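Side-chain contacts in SusD homolog (Bacteroides thetaiotaomicron, PDB 3EHM), which probably binds mucin O-glycans as a SusD-like outer membrane lipoprotein of a gut symbiont, serving their capture for use as nutrients: residues Asn50-Thr55 with Asn258-Ser263; Met32-Ile37 with Ala246-Ser251. All blocks are in the same frame, centred on the assembly; numbering follows the deposited sequence.

Contact 1. Residues Asn50-Thr55 with Asn258-Ser263; sequences NDLQNT and NSMLAS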
loop_
_atom_site.group_PDB
_atom_site.type_symbol
_atom_site.label_atom_id
_atom_site.label_comp_id
_atom_site.label_asym_id
_atom_site.label_seq_id
_atom_site.Cartn_x
_atom_site.Cartn_y
_atom_site.Cartn_z
ATOM N N ASN A 50 -0.377 -13.473 -10.463
ATOM C CA ASN A 50 -1.544 -12.923 -11.139
ATOM C C ASN A 50 -2.336 -12.149 -10.084
ATOM O O ASN A 50 -2.871 -11.076 -10.359
ATOM C CB ASN A 50 -2.435 -14.032 -11.731
ATOM C CG ASN A 50 -1.794 -14.748 -12.916
ATOM O OD1 ASN A 50 -0.874 -14.234 -13.550
ATOM N ND2 ASN A 50 -2.303 -15.938 -13.230
ATOM N N ASP A 51 -2.394 -12.691 -8.871
ATOM C CA ASP A 51 -3.130 -12.038 -7.791
ATOM C C ASP A 51 -2.499 -10.691 -7.426
ATOM O O ASP A 51 -3.202 -9.700 -7.251
ATOM C CB ASP A 51 -3.169 -12.930 -6.549
ATOM C CG ASP A 51 -3.942 -14.223 -6.766
ATOM O OD1 ASP A 51 -3.944 -15.060 -5.841
ATOM O OD2 ASP A 51 -4.550 -14.408 -7.840
ATOM N N LEU A 52 -1.174 -10.663 -7.308
ATOM C CA LEU A 52 -0.463 -9.433 -6.955
ATOM C C LEU A 52 -0.654 -8.356 -8.020
ATOM O O LEU A 52 -0.635 -7.162 -7.719
ATOM C CB LEU A 52 1.028 -9.712 -6.773
ATOM C CG LEU A 52 1.831 -8.534 -6.219
ATOM C CD1 LEU A 52 1.376 -8.248 -4.789
ATOM C CD2 LEU A 52 3.312 -8.857 -6.250
ATOM N N GLN A 53 -0.826 -8.777 -9.269
ATOM C CA GLN A 53 -1.056 -7.825 -10.353
ATOM C C GLN A 53 -2.339 -7.063 -10.056
ATOM O O GLN A 53 -2.404 -5.833 -10.167
ATOM C CB GLN A 53 -1.226 -8.554 -11.687
ATOM C CG GLN A 53 0.037 -8.689 -12.506
ATOM C CD GLN A 53 -0.252 -9.128 -13.929
ATOM O OE1 GLN A 53 0.535 -8.870 -14.842
ATOM N NE2 GLN A 53 -1.381 -9.799 -14.126
ATOM N N ASN A 54 -3.355 -7.822 -9.664
ATOM C CA ASN A 54 -4.681 -7.303 -9.356
ATOM C C ASN A 54 -4.699 -6.362 -8.154
ATOM O O ASN A 54 -5.392 -5.344 -8.166
ATOM C CB ASN A 54 -5.630 -8.485 -9.109
ATOM C CG ASN A 54 -7.038 -8.049 -8.747
ATOM O OD1 ASN A 54 -7.581 -8.460 -7.716
ATOM N ND2 ASN A 54 -7.643 -7.228 -9.596
ATOM N N THR A 55 -3.928 -6.689 -7.123
ATOM C CA THR A 55 -3.907 -5.871 -5.915
ATOM C C THR A 55 -2.878 -4.745 -5.899
ATOM O O THR A 55 -3.182 -3.635 -5.465
ATOM C CB THR A 55 -3.644 -6.737 -4.659
ATOM O OG1 THR A 55 -2.303 -7.245 -4.699
ATOM C CG2 THR A 55 -4.612 -7.907 -4.600
ATOM N N ASN A 258 8.860 -14.818 -4.848
ATOM C CA ASN A 258 8.351 -13.454 -4.828
ATOM C C ASN A 258 7.356 -13.316 -5.979
ATOM O O ASN A 258 7.670 -13.629 -7.127
ATOM C CB ASN A 258 9.480 -12.440 -4.972
ATOM C CG ASN A 258 8.988 -11.020 -4.820
ATOM O OD1 ASN A 258 8.345 -10.476 -5.716
ATOM N ND2 ASN A 258 9.263 -10.418 -3.670
ATOM N N SER A 259 6.158 -12.849 -5.653
ATOM C CA SER A 259 5.083 -12.716 -6.623
ATOM C C SER A 259 5.161 -11.578 -7.633
ATOM O O SER A 259 4.275 -11.441 -8.474
ATOM C CB SER A 259 3.746 -12.675 -5.881
ATOM O OG SER A 259 3.873 -11.947 -4.670
HETATM N N MSE A 260 6.202 -10.757 -7.559
HETATM C CA MSE A 260 6.362 -9.679 -8.532
HETATM C C MSE A 260 7.055 -10.221 -9.782
HETATM O O MSE A 260 7.002 -9.614 -10.849
HETATM C CB MSE A 260 7.227 -8.547 -7.968
HETATM C CG MSE A 260 6.629 -7.774 -6.824
HETATM SE SE MSE A 260 7.877 -6.369 -6.299
HETATM C CE MSE A 260 7.730 -5.281 -7.893
ATOM N N LEU A 261 7.708 -11.369 -9.650
ATOM C CA LEU A 261 8.433 -11.944 -10.778
ATOM C C LEU A 261 7.593 -12.263 -12.012
ATOM O O LEU A 261 7.997 -11.961 -13.135
ATOM C CB LEU A 261 9.196 -13.192 -10.326
ATOM C CG LEU A 261 10.359 -12.882 -9.379
ATOM C CD1 LEU A 261 11.049 -14.176 -8.959
ATOM C CD2 LEU A 261 11.347 -11.962 -10.084
ATOM N N ALA A 262 6.430 -12.871 -11.815
ATOM C CA ALA A 262 5.571 -13.211 -12.949
ATOM C C ALA A 262 5.310 -12.001 -13.851
ATOM O O ALA A 262 5.535 -12.061 -15.059
ATOM C CB ALA A 262 4.250 -13.787 -12.452
ATOM N N SER A 263 4.849 -10.897 -13.271
ATOM C CA SER A 263 4.558 -9.714 -14.073
ATOM C C SER A 263 5.798 -8.976 -14.580
ATOM O O SER A 263 5.787 -8.417 -15.679
ATOM C CB SER A 263 3.668 -8.746 -13.290
ATOM O OG SER A 263 3.249 -7.684 -14.130
#
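L52 lays its CD2 methyl over the turn S259-M260, where helix 47-57 of this SusD-like fold meets the turn before helix 261-266. The methyl lies 3.5 Å from S259 OG and also touches CG of the selenomethionine M260, whose side chain passes it at a slant. CG of L52 stands anti to the backbone N (chi1 -172°), which carries the branch across to the turn. S259 OG touches L52 through packing; its hydrogen bond goes to the backbone O of P38. Q53, the next residue, meets S263, four residues after S259; its CG lies 3.7 Å from S263 CB. S263 OG has a hydrogen bond to T270 OG1. With an alanine here in place of Q53, CG and the amide are gone, which would probably open a gap against S263 CB in this buried contact. The turn itself is type I, running from N258 to L261. N258 precedes the turn that leads into the helix and makes a capping bond. M260 N donates to N258 OD1 at 2.8 Å, with an N-H...O angle of 158° and the donor tilted 24° from the carbonyl plane.

Contact 2. Residues Met32-Ile37 with Ala246-Ser251; sequences MQQRVI and AKIKSS
I248 rests its CD1 methyl on the backbone of Q33, near the end of helix 23-36. CD1 sits 3.7 Å from Q33 O and 4.0 Å from Q33 C. This is the tight part of the contact, a strand-to-helix packing in the SusD-like fold. The isoleucine chain is extended: CG1 is anti to the backbone N (chi1 -173°), and chi2 is also near 180°. That sends CD1 straight out from strand 246-248 toward the helix. The strand pairs antiparallel with 339-342, and I248 shares a backbone hydrogen bond with L339. From the helix, M32 packs on helices 85-110 and 116-140, and V36 packs on 116-140.

The fit loosens around the same methyl. CB of Q33 is 4.2 Å from CD1, and CG of Q34 is 4.4 Å away. Q34 is partly exposed, and its side chain reaches I248 with aliphatic carbon alone. Its amide NE2 bonds back to M30 O in its own helix. Beyond I248 the segment leaves the strand, and K249 is exposed to solvent.

The buried amide of Q33 is bonded on both ends. OE1 accepts from L191 N, while NE2 donates to Y189 O and to F29 O. These bonds fix the rotation of the amide and tie the helix to the loop at Y189-L191. No hydrogen bond joins the two segments. A single methyl set against a peptide group and two aliphatic stems implies that shape and burial hold this contact, while the Q33 amide and Q34 NE2 bond to partners outside it.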
loop_
_atom_site.group_PDB
_atom_site.type_symbol
_atom_site.label_atom_id
_atom_site.label_comp_id
_atom_site.label_asym_id
_atom_site.label_seq_id
_atom_site.Cartn_x
_atom_site.Cartn_y
_atom_site.Cartn_z
HETATM N N MSE A 32 -2.969 -17.721 5.767
HETATM C CA MSE A 32 -3.341 -16.337 6.059
HETATM C C MSE A 32 -2.212 -15.364 5.750
HETATM O O MSE A 32 -2.419 -14.342 5.096
HETATM C CB MSE A 32 -3.729 -16.170 7.536
HETATM C CG MSE A 32 -5.103 -16.699 7.907
HETATM SE SE MSE A 32 -5.567 -16.160 9.721
HETATM C CE MSE A 32 -5.816 -14.265 9.400
ATOM N N GLN A 33 -1.018 -15.682 6.240
ATOM C CA GLN A 33 0.139 -14.823 6.034
ATOM C C GLN A 33 0.476 -14.602 4.565
ATOM O O GLN A 33 0.878 -13.506 4.171
ATOM C CB GLN A 33 1.348 -15.406 6.764
ATOM C CG GLN A 33 1.140 -15.496 8.264
ATOM C CD GLN A 33 2.256 -16.238 8.959
ATOM O OE1 GLN A 33 3.330 -15.688 9.197
ATOM N NE2 GLN A 33 2.010 -17.502 9.278
ATOM N N GLN A 34 0.314 -15.638 3.755
ATOM C CA GLN A 34 0.608 -15.524 2.334
ATOM C C GLN A 34 -0.479 -14.758 1.589
ATOM O O GLN A 34 -0.294 -14.390 0.433
ATOM C CB GLN A 34 0.754 -16.910 1.717
ATOM C CG GLN A 34 1.862 -17.734 2.331
ATOM C CD GLN A 34 1.838 -19.158 1.840
ATOM O OE1 GLN A 34 2.132 -19.428 0.676
ATOM N NE2 GLN A 34 1.471 -20.083 2.722
ATOM N N ARG A 35 -1.610 -14.525 2.252
ATOM C CA ARG A 35 -2.737 -13.822 1.638
ATOM C C ARG A 35 -2.799 -12.314 1.880
ATOM O O ARG A 35 -3.410 -11.588 1.093
ATOM C CB ARG A 35 -4.057 -14.436 2.115
ATOM C CG ARG A 35 -4.269 -15.875 1.694
ATOM C CD ARG A 35 -4.410 -15.998 0.193
ATOM N NE ARG A 35 -4.700 -17.373 -0.194
ATOM C CZ ARG A 35 -5.045 -17.748 -1.419
ATOM N NH1 ARG A 35 -5.145 -16.844 -2.385
ATOM N NH2 ARG A 35 -5.291 -19.028 -1.676
ATOM N N VAL A 36 -2.202 -11.842 2.971
ATOM C CA VAL A 36 -2.226 -10.410 3.281
ATOM C C VAL A 36 -1.868 -9.622 2.023
ATOM O O VAL A 36 -2.586 -8.709 1.619
ATOM C CB VAL A 36 -1.246 -10.085 4.418
ATOM C CG1 VAL A 36 -1.242 -8.585 4.698
ATOM C CG2 VAL A 36 -1.651 -10.862 5.665
ATOM N N ILE A 37 -0.739 -9.989 1.427
ATOM C CA ILE A 37 -0.264 -9.419 0.175
ATOM C C ILE A 37 0.107 -10.703 -0.562
ATOM O O ILE A 37 1.041 -11.398 -0.163
ATOM C CB ILE A 37 0.982 -8.537 0.364
ATOM C CG1 ILE A 37 0.649 -7.341 1.262
ATOM C CG2 ILE A 37 1.462 -8.038 -0.992
ATOM C CD1 ILE A 37 1.798 -6.362 1.436
ATOM N N ALA A 246 7.935 -5.895 9.728
ATOM C CA ALA A 246 7.122 -7.054 9.386
ATOM C C ALA A 246 7.216 -7.313 7.887
ATOM O O ALA A 246 6.739 -6.515 7.078
ATOM C CB ALA A 246 5.671 -6.816 9.785
ATOM N N LYS A 247 7.848 -8.421 7.518
ATOM C CA LYS A 247 7.978 -8.777 6.113
ATOM C C LYS A 247 7.889 -10.286 5.953
ATOM O O LYS A 247 8.108 -11.038 6.903
ATOM C CB LYS A 247 9.309 -8.274 5.538
ATOM C CG LYS A 247 10.551 -8.879 6.173
ATOM C CD LYS A 247 11.810 -8.407 5.449
ATOM C CE LYS A 247 13.073 -8.983 6.080
ATOM N NZ LYS A 247 13.293 -8.462 7.460
ATOM N N ILE A 248 7.553 -10.723 4.748
ATOM C CA ILE A 248 7.448 -12.145 4.472
ATOM C C ILE A 248 8.337 -12.478 3.278
ATOM O O ILE A 248 8.381 -11.738 2.295
ATOM C CB ILE A 248 5.978 -12.546 4.189
ATOM C CG1 ILE A 248 5.863 -14.066 4.063
ATOM C CG2 ILE A 248 5.474 -11.857 2.928
ATOM C CD1 ILE A 248 4.431 -14.565 3.968
ATOM N N LYS A 249 9.074 -13.575 3.383
ATOM C CA LYS A 249 9.955 -14.002 2.305
ATOM C C LYS A 249 10.199 -15.494 2.441
ATOM O O LYS A 249 9.881 -16.087 3.473
ATOM C CB LYS A 249 11.288 -13.252 2.366
ATOM C CG LYS A 249 12.097 -13.519 3.628
ATOM C CD LYS A 249 13.436 -12.795 3.573
ATOM C CE LYS A 249 14.258 -13.058 4.822
ATOM N NZ LYS A 249 15.564 -12.333 4.789
ATOM N N SER A 250 10.766 -16.093 1.400
ATOM C CA SER A 250 11.034 -17.521 1.398
ATOM C C SER A 250 11.889 -17.937 2.587
ATOM O O SER A 250 12.848 -17.252 2.944
ATOM C CB SER A 250 11.723 -17.922 0.096
ATOM O OG SER A 250 11.766 -19.329 -0.032
ATOM N N SER A 251 11.523 -19.063 3.194
ATOM C CA SER A 251 12.234 -19.618 4.343
ATOM C C SER A 251 12.042 -21.129 4.334
ATOM O O SER A 251 11.340 -21.663 3.473
ATOM C CB SER A 251 11.672 -19.052 5.647
ATOM O OG SER A 251 10.355 -19.526 5.875
#

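How the contacts relate
The two contacts lie side by side, with centres about 14 Å apart, each about 14 Å from the centre of the chain. Along the chain the segments alternate: 32-37, 50-55, 246-251, 258-263. Helices 23-36 and 47-57 are consecutive, as are strand 246-248 and helix 261-266. Two neighbouring parts near the N-terminus thus pack on two neighbouring parts more than 200 residues later. Strand 339-342 borders both: it pairs with 246-248, and L339 touches S259 and I37. Together the contacts join distant parts of one SusD-like chain, and they pack directly on each other where L52 CD1 lies 3.8 Å from I37 CG2.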